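Local coordinates for protein LysR family transcriptional regulator (Vibrio vulnificus, PDB 5FHK) that probably binds specific DNA sequences and regulates transcription of virulence genes as a LysR-type regulator, of which this chain is the regulatory domain, at residues 30-35 with 198-203; 61-66 with 181-186; 102-107 with 111-116. All coordinates share one frame; numbering follows the deposited sequence.

The regulatory domain has the two-lobed periplasmic-binding-protein fold of the LysR family, and the three contacts sample both lobes. Interactions 1 and 2 lie in one lobe, their centres about 20 Å apart, and they touch where helix 192-204 packs on strand 178-185: Val201 CG1 sits 3.5 Å from Met182 SD. Interaction 3 is in the other lobe, across the chain's centre, about 29 Å between centres from interaction 2 and about 38 Å from interaction 1; the nearest atoms of interactions 1 and 3 are about 25 Å apart. Interactions 2 and 3 reach the same mixed sheet. In LysR relatives the effector cleft lies between the lobes. Along the chain, 3 nests inside 2 and 2 inside 1.

Interaction 1: 30-35 with 198-203; sequences MSQYPE and IDYVIA
Gln32 and Tyr200 reach for each other with the same first torsion: each has its CG trans to the main-chain nitrogen, chi1 -166° in Gln32 and -172° in Tyr200, and Gln32 stays extended from there. Two helices of an alpha/beta lobe of the LysR regulatory domain are thereby bridged, the last turn of helix 18-32 and the C-terminal helix 192-204. The bridge is long, with 9.4 Å between Gln32 CA and Tyr200 CA, and is made by side chains. Gln32 brings its carboxamide oxygen to the rim of the tyrosine ring: OE1 lies in the ring plane, 3.2 Å from Tyr200 CE1, where it faces the slightly positive C-H edge. Amide and ring planes stand 71° apart.

Tyr33, the first residue to leave helical geometry, adds a looser touch from its ring. Gln32 CG also lies over one face of the Tyr33 ring, offset toward its rim, and the ring meets Phe29 from the preceding turn. The contact is small and lies at the surface. The second subunit is close by: Met30 O accepts a bond from Arg130 NH2 of that chain, while Ile198 and Val201 of the C-terminal helix pack onto strand 178-185. The aromatic pair itself closes at 4.5 Å, from Tyr33 CE2 to Tyr200 CD1, the latter lying at the edge of the Tyr33 ring.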
loop_
_atom_site.group_PDB
_atom_site.type_symbol
_atom_site.label_atom_id
_atom_site.label_comp_id
_atom_site.label_asym_id
_atom_site.label_seq_id
_atom_site.Cartn_x
_atom_site.Cartn_y
_atom_site.Cartn_z
ATOM N N MET A 30 -18.845 -6.572 5.639
ATOM C CA MET A 30 -18.852 -5.974 6.969
ATOM C C MET A 30 -20.105 -5.153 7.174
ATOM O O MET A 30 -20.625 -5.048 8.293
ATOM C CB MET A 30 -17.620 -5.086 7.152
ATOM C CG MET A 30 -16.311 -5.875 7.285
ATOM S SD MET A 30 -14.944 -4.861 7.871
ATOM C CE MET A 30 -14.321 -4.157 6.352
ATOM N N SER A 31 -20.541 -4.503 6.106
ATOM C CA SER A 31 -21.766 -3.742 6.112
ATOM C C SER A 31 -22.952 -4.632 6.450
ATOM O O SER A 31 -23.820 -4.240 7.232
ATOM C CB SER A 31 -21.926 -3.093 4.741
ATOM O OG SER A 31 -22.655 -1.923 4.829
ATOM N N GLN A 32 -22.980 -5.859 5.907
ATOM C CA GLN A 32 -24.121 -6.741 6.105
ATOM C C GLN A 32 -24.066 -7.469 7.447
ATOM O O GLN A 32 -25.117 -7.857 7.973
ATOM C CB GLN A 32 -24.191 -7.746 4.945
ATOM C CG GLN A 32 -25.502 -8.526 4.807
ATOM C CD GLN A 32 -25.523 -9.401 3.557
ATOM O OE1 GLN A 32 -25.174 -8.954 2.456
ATOM N NE2 GLN A 32 -25.912 -10.664 3.726
ATOM N N TYR A 33 -22.868 -7.654 8.012
ATOM C CA TYR A 33 -22.672 -8.387 9.261
ATOM C C TYR A 33 -21.846 -7.526 10.206
ATOM O O TYR A 33 -20.684 -7.831 10.495
ATOM C CB TYR A 33 -21.992 -9.729 9.004
ATOM C CG TYR A 33 -22.762 -10.612 8.064
ATOM C CD1 TYR A 33 -23.840 -11.348 8.503
ATOM C CD2 TYR A 33 -22.442 -10.671 6.729
ATOM C CE1 TYR A 33 -24.538 -12.154 7.634
ATOM C CE2 TYR A 33 -23.125 -11.470 5.860
ATOM C CZ TYR A 33 -24.173 -12.218 6.313
ATOM O OH TYR A 33 -24.872 -13.011 5.431
ATOM N N PRO A 34 -22.424 -6.431 10.706
ATOM C CA PRO A 34 -21.685 -5.570 11.652
ATOM C C PRO A 34 -21.213 -6.290 12.905
ATOM O O PRO A 34 -20.263 -5.827 13.548
ATOM C CB PRO A 34 -22.708 -4.485 12.006
ATOM C CG PRO A 34 -23.811 -4.633 11.003
ATOM C CD PRO A 34 -23.836 -6.039 10.589
ATOM N N GLU A 35 -21.874 -7.387 13.298
ATOM C CA GLU A 35 -21.467 -8.143 14.474
ATOM C C GLU A 35 -20.186 -8.939 14.250
ATOM O O GLU A 35 -19.570 -9.369 15.225
ATOM C CB GLU A 35 -22.596 -9.086 14.899
ATOM C CG GLU A 35 -22.957 -10.141 13.853
ATOM C CD GLU A 35 -23.877 -9.622 12.752
ATOM O OE1 GLU A 35 -24.258 -8.429 12.767
ATOM O OE2 GLU A 35 -24.220 -10.410 11.855
ATOM N N ILE A 198 -17.688 -16.911 3.516
ATOM C CA ILE A 198 -17.395 -17.623 2.279
ATOM C C ILE A 198 -18.594 -17.601 1.344
ATOM O O ILE A 198 -18.443 -17.530 0.121
ATOM C CB ILE A 198 -16.961 -19.061 2.607
ATOM C CG1 ILE A 198 -15.504 -19.063 3.081
ATOM C CG2 ILE A 198 -17.155 -19.960 1.422
ATOM C CD1 ILE A 198 -15.147 -20.258 3.967
ATOM N N ASP A 199 -19.803 -17.720 1.897
ATOM C CA ASP A 199 -20.985 -17.667 1.053
ATOM C C ASP A 199 -21.194 -16.270 0.493
ATOM O O ASP A 199 -21.633 -16.120 -0.651
ATOM C CB ASP A 199 -22.224 -18.110 1.839
ATOM C CG ASP A 199 -22.282 -19.625 2.043
ATOM O OD1 ASP A 199 -21.587 -20.385 1.306
ATOM O OD2 ASP A 199 -23.040 -20.056 2.946
ATOM N N TYR A 200 -20.932 -15.234 1.298
ATOM C CA TYR A 200 -21.011 -13.875 0.768
ATOM C C TYR A 200 -20.112 -13.726 -0.454
ATOM O O TYR A 200 -20.544 -13.221 -1.497
ATOM C CB TYR A 200 -20.634 -12.854 1.841
ATOM C CG TYR A 200 -20.886 -11.426 1.390
ATOM C CD1 TYR A 200 -22.149 -10.830 1.533
ATOM C CD2 TYR A 200 -19.879 -10.688 0.793
ATOM C CE1 TYR A 200 -22.374 -9.522 1.106
ATOM C CE2 TYR A 200 -20.093 -9.403 0.387
ATOM C CZ TYR A 200 -21.333 -8.823 0.540
ATOM O OH TYR A 200 -21.479 -7.541 0.104
ATOM N N VAL A 201 -18.867 -14.213 -0.348
ATOM C CA VAL A 201 -17.892 -14.097 -1.434
ATOM C C VAL A 201 -18.403 -14.806 -2.675
ATOM O O VAL A 201 -18.411 -14.239 -3.772
ATOM C CB VAL A 201 -16.518 -14.649 -0.994
ATOM C CG1 VAL A 201 -15.506 -14.608 -2.143
ATOM C CG2 VAL A 201 -15.961 -13.866 0.176
ATOM N N ILE A 202 -18.884 -16.042 -2.518
ATOM C CA ILE A 202 -19.375 -16.758 -3.688
ATOM C C ILE A 202 -20.591 -16.051 -4.272
ATOM O O ILE A 202 -20.681 -15.841 -5.487
ATOM C CB ILE A 202 -19.669 -18.227 -3.349
ATOM C CG1 ILE A 202 -18.358 -18.950 -3.015
ATOM C CG2 ILE A 202 -20.341 -18.900 -4.525
ATOM C CD1 ILE A 202 -18.557 -20.226 -2.167
ATOM N N ALA A 203 -21.527 -15.635 -3.416
ATOM C CA ALA A 203 -22.704 -14.940 -3.913
ATOM C C ALA A 203 -22.370 -13.554 -4.441
ATOM O O ALA A 203 -23.142 -13.005 -5.227
ATOM C CB ALA A 203 -23.778 -14.857 -2.826
#

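Interaction 2: 61-66 with 181-186; sequences GPQRDS and YMLYNH
Tyr181 and Leu183, alternate residues of strand 178-185 in the mixed sheet of the periplasmic-binding-protein fold, meet the loop that comes after the neighbouring strand 56-60. The two strands pair antiparallel, and main-chain bonds Tyr181 with Arg59 and Gly61 with Asp179 carry the pairing to the very start of the loop. Beyond that the loop peels off, and the side chains of Tyr181 and Leu183 take over.

Contacts between the main chain and the ring come first. The Tyr181 ring runs beside the Gly61-Pro62 peptide, with Gly61 O 3.5 Å from Tyr181 CD1 and Pro62 N 3.7 Å from Tyr181 CE1; both approach the ring obliquely. Gly61 has a positive phi of 84°, a conformation that favours glycine.

An apolar contact follows along the same ring. Pro62 lies alongside the phenol end, with Pro62 CG 4.1 Å from Tyr181 CE1, the two side chains set at a slant to each other. The hydroxyl is a further van der Waals neighbour, Tyr181 OH being 3.9 Å from Pro62 CG. The tyrosine owes this position to a chi1 of -69°, which turns CG away from the carbonyl carbon and toward the loop.

The third kind is amide against methyl. Gln63 lies across Leu183 at about a right angle, presenting its carboxamide to one branch of the leucine, CD1. Leu183 is buried, wedged also against Leu68 and Ala70 of strand 68-82, whereas the outer side of the contact, at Pro62, is exposed. Further along the loop, Asp65 OD1 bonds Ser67 OG. Across the contact, the amide ends with Gln63 NE2 3.8 Å and Gln63 CD 3.9 Å from Leu183 CD1.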
loop_
_atom_site.group_PDB
_atom_site.type_symbol
_atom_site.label_atom_id
_atom_site.label_comp_id
_atom_site.label_asym_id
_atom_site.label_seq_id
_atom_site.Cartn_x
_atom_site.Cartn_y
_atom_site.Cartn_z
ATOM N N GLY A 61 -2.234 -17.111 -7.995
ATOM C CA GLY A 61 -1.642 -18.362 -8.414
ATOM C C GLY A 61 -2.205 -19.547 -7.656
ATOM O O GLY A 61 -2.675 -19.430 -6.515
ATOM N N PRO A 62 -2.143 -20.722 -8.275
ATOM C CA PRO A 62 -2.758 -21.913 -7.684
ATOM C C PRO A 62 -1.925 -22.514 -6.557
ATOM O O PRO A 62 -0.732 -22.237 -6.397
ATOM C CB PRO A 62 -2.854 -22.891 -8.866
ATOM C CG PRO A 62 -2.438 -22.095 -10.105
ATOM C CD PRO A 62 -1.560 -20.996 -9.599
ATOM N N GLN A 63 -2.595 -23.352 -5.768
ATOM C CA GLN A 63 -1.974 -24.168 -4.739
ATOM C C GLN A 63 -2.487 -25.593 -4.892
ATOM O O GLN A 63 -3.572 -25.822 -5.433
ATOM C CB GLN A 63 -2.271 -23.636 -3.325
ATOM C CG GLN A 63 -1.213 -22.669 -2.780
ATOM C CD GLN A 63 -1.195 -22.603 -1.251
ATOM O OE1 GLN A 63 -1.344 -23.628 -0.565
ATOM N NE2 GLN A 63 -1.033 -21.391 -0.710
ATOM N N ARG A 64 -1.695 -26.555 -4.413
ATOM C CA ARG A 64 -1.996 -27.974 -4.580
ATOM C C ARG A 64 -2.382 -28.653 -3.272
ATOM O O ARG A 64 -2.379 -29.886 -3.198
ATOM C CB ARG A 64 -0.804 -28.699 -5.200
ATOM C CG ARG A 64 0.339 -28.899 -4.231
ATOM C CD ARG A 64 1.643 -29.169 -4.949
ATOM N NE ARG A 64 1.956 -28.218 -6.022
ATOM C CZ ARG A 64 3.188 -27.810 -6.345
ATOM N NH1 ARG A 64 4.251 -28.253 -5.673
ATOM N NH2 ARG A 64 3.358 -26.944 -7.342
ATOM N N ASP A 65 -2.709 -27.881 -2.242
ATOM C CA ASP A 65 -3.022 -28.453 -0.940
ATOM C C ASP A 65 -4.312 -29.265 -1.022
ATOM O O ASP A 65 -5.365 -28.738 -1.395
ATOM C CB ASP A 65 -3.137 -27.342 0.104
ATOM C CG ASP A 65 -2.550 -27.741 1.451
ATOM O OD1 ASP A 65 -3.052 -28.706 2.071
ATOM O OD2 ASP A 65 -1.588 -27.083 1.900
ATOM N N SER A 66 -4.223 -30.555 -0.680
ATOM C CA SER A 66 -5.388 -31.433 -0.716
ATOM C C SER A 66 -6.350 -31.176 0.435
ATOM O O SER A 66 -7.499 -31.632 0.380
ATOM C CB SER A 66 -4.946 -32.895 -0.690
ATOM O OG SER A 66 -4.216 -33.179 0.491
ATOM N N TYR A 181 -7.314 -16.900 -6.215
ATOM C CA TYR A 181 -8.116 -17.971 -5.669
ATOM C C TYR A 181 -8.567 -17.592 -4.278
ATOM O O TYR A 181 -7.971 -16.735 -3.617
ATOM C CB TYR A 181 -7.344 -19.285 -5.618
ATOM C CG TYR A 181 -7.048 -19.869 -6.970
ATOM C CD1 TYR A 181 -5.977 -19.410 -7.713
ATOM C CD2 TYR A 181 -7.840 -20.884 -7.503
ATOM C CE1 TYR A 181 -5.703 -19.931 -8.941
ATOM C CE2 TYR A 181 -7.566 -21.417 -8.747
ATOM C CZ TYR A 181 -6.496 -20.937 -9.458
ATOM O OH TYR A 181 -6.192 -21.447 -10.703
ATOM N N MET A 182 -9.653 -18.231 -3.853
ATOM C CA MET A 182 -10.076 -18.212 -2.464
ATOM C C MET A 182 -9.867 -19.621 -1.927
ATOM O O MET A 182 -10.407 -20.586 -2.486
ATOM C CB MET A 182 -11.532 -17.762 -2.318
ATOM C CG MET A 182 -12.088 -17.929 -0.915
ATOM S SD MET A 182 -13.791 -17.344 -0.756
ATOM C CE MET A 182 -14.590 -18.349 -1.999
ATOM N N LEU A 183 -9.071 -19.734 -0.867
ATOM C CA LEU A 183 -8.738 -21.014 -0.245
ATOM C C LEU A 183 -9.345 -21.100 1.146
ATOM O O LEU A 183 -9.406 -20.094 1.858
ATOM C CB LEU A 183 -7.223 -21.192 -0.123
ATOM C CG LEU A 183 -6.260 -20.829 -1.249
ATOM C CD1 LEU A 183 -4.866 -21.396 -0.890
ATOM C CD2 LEU A 183 -6.727 -21.433 -2.549
ATOM N N TYR A 184 -9.790 -22.301 1.531
ATOM C CA TYR A 184 -10.246 -22.552 2.894
ATOM C C TYR A 184 -10.251 -24.050 3.189
ATOM O O TYR A 184 -10.417 -24.883 2.290
ATOM C CB TYR A 184 -11.641 -21.969 3.161
ATOM C CG TYR A 184 -12.719 -22.419 2.202
ATOM C CD1 TYR A 184 -12.817 -21.862 0.937
ATOM C CD2 TYR A 184 -13.663 -23.367 2.568
ATOM C CE1 TYR A 184 -13.813 -22.240 0.051
ATOM C CE2 TYR A 184 -14.671 -23.756 1.674
ATOM C CZ TYR A 184 -14.723 -23.179 0.415
ATOM O OH TYR A 184 -15.691 -23.521 -0.500
ATOM N N ASN A 185 -10.076 -24.370 4.472
ATOM C CA ASN A 185 -9.995 -25.748 4.929
ATOM C C ASN A 185 -11.315 -26.471 4.704
ATOM O O ASN A 185 -12.386 -25.878 4.801
ATOM C CB ASN A 185 -9.633 -25.774 6.411
ATOM C CG ASN A 185 -9.295 -27.173 6.912
ATOM O OD1 ASN A 185 -10.176 -28.028 7.056
ATOM N ND2 ASN A 185 -8.007 -27.414 7.180
ATOM N N HIS A 186 -11.239 -27.759 4.389
ATOM C CA HIS A 186 -12.435 -28.587 4.453
ATOM C C HIS A 186 -12.458 -29.402 5.749
ATOM O O HIS A 186 -12.057 -30.566 5.775
ATOM C CB HIS A 186 -12.545 -29.520 3.254
ATOM C CG HIS A 186 -13.778 -30.366 3.283
ATOM N ND1 HIS A 186 -13.911 -31.458 4.116
ATOM C CD2 HIS A 186 -14.953 -30.254 2.619
ATOM C CE1 HIS A 186 -15.106 -31.996 3.947
ATOM N NE2 HIS A 186 -15.758 -31.285 3.043
#

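Interaction 3: 102-107 with 111-116; sequences HFLLKG and LKWTLI
Lys106 and Trp113 form the tight half of this contact. The lysine runs extended across one face of the indole, laying CE 3.7 Å from the centroid of the five-membered ring, a CH-pi contact. Its ammonium continues away from the ring plane as a cation-pi partner, Lys106 NZ standing 4.6 Å from that centroid and only 4° off the ring normal. A chi1 of -71°, with CG turned from the carbonyl carbon, starts the chain on this course. The charge is buried, yet well supplied: Lys106 NZ bonds Asp127 O and Asn125 OD1, and makes a weak bond of 3.5 Å to Leu111 O. Such a cluster of oxygens would be expected to favour the charged amine.

The rest of the indole is gripped from the same strand. Leu105 O lies in the ring plane at the edge, 3.4 Å from Trp113 CZ2, and Leu104 CD2 packs 3.8 Å from Trp113 CH2. Leu111, although partly exposed, still packs closely: it starts away from Lys106 but bends its end back, and CD2 comes 3.7 Å from Lys106 CB.

The loose, solvent side is at Lys112, which is exposed and touches nothing across the contact. Lys112 NZ bonds Thr114 OG1, two residues on in the same segment, at 2.6 Å.

The strands 104-107 and 113-116 are not sheet partners: their axes pass 11.1 Å apart at 110°, and the interval is spanned mainly by the side chains of Lys106 and Trp113. Strand 104-107 belongs to the mixed sheet, between 131-133 and 149-153, whereas 113-117 runs in the three-stranded antiparallel sheet, between 122-125 and 173-174. Trp113 thus joins the two sheets, also touching Ile149 and Leu151 of strand 149-153 and Leu80 of strand 68-82.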
loop_
_atom_site.group_PDB
_atom_site.type_symbol
_atom_site.label_atom_id
_atom_site.label_comp_id
_atom_site.label_asym_id
_atom_site.label_seq_id
_atom_site.Cartn_x
_atom_site.Cartn_y
_atom_site.Cartn_z
ATOM N N HIS A 102 15.545 1.867 -22.443
ATOM C CA HIS A 102 14.521 2.727 -21.876
ATOM C C HIS A 102 14.644 2.730 -20.356
ATOM O O HIS A 102 15.169 1.786 -19.755
ATOM C CB HIS A 102 13.116 2.259 -22.275
ATOM C CG HIS A 102 12.656 2.787 -23.596
ATOM N ND1 HIS A 102 11.928 3.951 -23.717
ATOM C CD2 HIS A 102 12.823 2.315 -24.854
ATOM C CE1 HIS A 102 11.677 4.180 -24.994
ATOM N NE2 HIS A 102 12.204 3.200 -25.703
ATOM N N PHE A 103 14.144 3.809 -19.745
ATOM C CA PHE A 103 14.038 3.894 -18.294
ATOM C C PHE A 103 12.923 2.969 -17.820
ATOM O O PHE A 103 11.769 3.127 -18.232
ATOM C CB PHE A 103 13.735 5.327 -17.843
ATOM C CG PHE A 103 14.809 6.346 -18.176
ATOM C CD1 PHE A 103 15.949 6.467 -17.393
ATOM C CD2 PHE A 103 14.658 7.202 -19.261
ATOM C CE1 PHE A 103 16.942 7.425 -17.706
ATOM C CE2 PHE A 103 15.623 8.151 -19.567
ATOM C CZ PHE A 103 16.760 8.263 -18.785
ATOM N N LEU A 104 13.250 2.034 -16.935
ATOM C CA LEU A 104 12.289 1.055 -16.446
ATOM C C LEU A 104 11.988 1.301 -14.977
ATOM O O LEU A 104 12.846 1.759 -14.221
ATOM C CB LEU A 104 12.798 -0.374 -16.645
ATOM C CG LEU A 104 13.130 -0.705 -18.101
ATOM C CD1 LEU A 104 13.511 -2.170 -18.255
ATOM C CD2 LEU A 104 11.962 -0.328 -18.995
ATOM N N LEU A 105 10.739 1.034 -14.594
ATOM C CA LEU A 105 10.290 1.156 -13.215
ATOM C C LEU A 105 9.697 -0.177 -12.801
ATOM O O LEU A 105 8.776 -0.681 -13.455
ATOM C CB LEU A 105 9.268 2.281 -13.060
ATOM C CG LEU A 105 9.587 3.532 -13.876
ATOM C CD1 LEU A 105 8.367 4.488 -14.014
ATOM C CD2 LEU A 105 10.784 4.247 -13.271
ATOM N N LYS A 106 10.236 -0.761 -11.729
ATOM C CA LYS A 106 9.932 -2.146 -11.394
ATOM C C LYS A 106 9.492 -2.264 -9.936
ATOM O O LYS A 106 10.165 -1.750 -9.039
ATOM C CB LYS A 106 11.153 -3.031 -11.670
ATOM C CG LYS A 106 11.443 -3.236 -13.163
ATOM C CD LYS A 106 12.608 -4.159 -13.414
ATOM C CE LYS A 106 12.627 -4.625 -14.877
ATOM N NZ LYS A 106 13.712 -5.605 -15.142
ATOM N N GLY A 107 8.368 -2.932 -9.708
ATOM C CA GLY A 107 7.881 -3.166 -8.360
ATOM C C GLY A 107 7.582 -4.631 -8.127
ATOM O O GLY A 107 7.057 -5.314 -9.009
ATOM N N LEU A 111 9.530 -7.651 -10.356
ATOM C CA LEU A 111 10.899 -7.245 -10.652
ATOM C C LEU A 111 11.442 -7.958 -11.881
ATOM O O LEU A 111 12.392 -7.468 -12.506
ATOM C CB LEU A 111 11.815 -7.518 -9.460
ATOM C CG LEU A 111 11.720 -6.578 -8.252
ATOM C CD1 LEU A 111 13.078 -6.511 -7.506
ATOM C CD2 LEU A 111 11.243 -5.194 -8.668
ATOM N N LYS A 112 10.861 -9.100 -12.230
ATOM C CA LYS A 112 11.209 -9.856 -13.426
ATOM C C LYS A 112 10.059 -9.717 -14.415
ATOM O O LYS A 112 8.899 -9.956 -14.058
ATOM C CB LYS A 112 11.465 -11.325 -13.077
ATOM C CG LYS A 112 11.950 -12.216 -14.232
ATOM C CD LYS A 112 12.145 -13.644 -13.728
ATOM C CE LYS A 112 11.274 -14.629 -14.491
ATOM N NZ LYS A 112 9.818 -14.268 -14.341
ATOM N N TRP A 113 10.366 -9.288 -15.631
ATOM C CA TRP A 113 9.342 -9.072 -16.648
ATOM C C TRP A 113 9.444 -10.217 -17.647
ATOM O O TRP A 113 10.395 -10.278 -18.430
ATOM C CB TRP A 113 9.513 -7.730 -17.361
ATOM C CG TRP A 113 9.313 -6.508 -16.545
ATOM C CD1 TRP A 113 9.066 -6.428 -15.195
ATOM C CD2 TRP A 113 9.352 -5.162 -17.026
ATOM N NE1 TRP A 113 8.952 -5.117 -14.817
ATOM C CE2 TRP A 113 9.107 -4.320 -15.925
ATOM C CE3 TRP A 113 9.550 -4.587 -18.294
ATOM C CZ2 TRP A 113 9.065 -2.930 -16.045
ATOM C CZ3 TRP A 113 9.516 -3.198 -18.410
ATOM C CH2 TRP A 113 9.287 -2.387 -17.288
ATOM N N THR A 114 8.466 -11.114 -17.620
ATOM C CA THR A 114 8.379 -12.235 -18.555
ATOM C C THR A 114 7.265 -11.929 -19.540
ATOM O O THR A 114 6.084 -12.015 -19.196
ATOM C CB THR A 114 8.116 -13.533 -17.809
ATOM O OG1 THR A 114 9.073 -13.654 -16.752
ATOM C CG2 THR A 114 8.211 -14.725 -18.762
ATOM N N LEU A 115 7.641 -11.582 -20.769
ATOM C CA LEU A 115 6.722 -11.020 -21.746
ATOM C C LEU A 115 6.556 -11.950 -22.933
ATOM O O LEU A 115 7.548 -12.354 -23.551
ATOM C CB LEU A 115 7.225 -9.657 -22.220
ATOM C CG LEU A 115 7.286 -8.656 -21.065
ATOM C CD1 LEU A 115 7.741 -7.318 -21.578
ATOM C CD2 LEU A 115 5.909 -8.514 -20.398
ATOM N N ILE A 116 5.303 -12.260 -23.262
ATOM C CA ILE A 116 4.947 -13.075 -24.414
ATOM C C ILE A 116 4.255 -12.175 -25.431
ATOM O O ILE A 116 3.618 -11.178 -25.072
ATOM C CB ILE A 116 4.039 -14.266 -24.032
ATOM C CG1 ILE A 116 2.590 -13.796 -23.827
ATOM C CG2 ILE A 116 4.545 -14.955 -22.772
ATOM C CD1 ILE A 116 1.525 -14.871 -24.069
#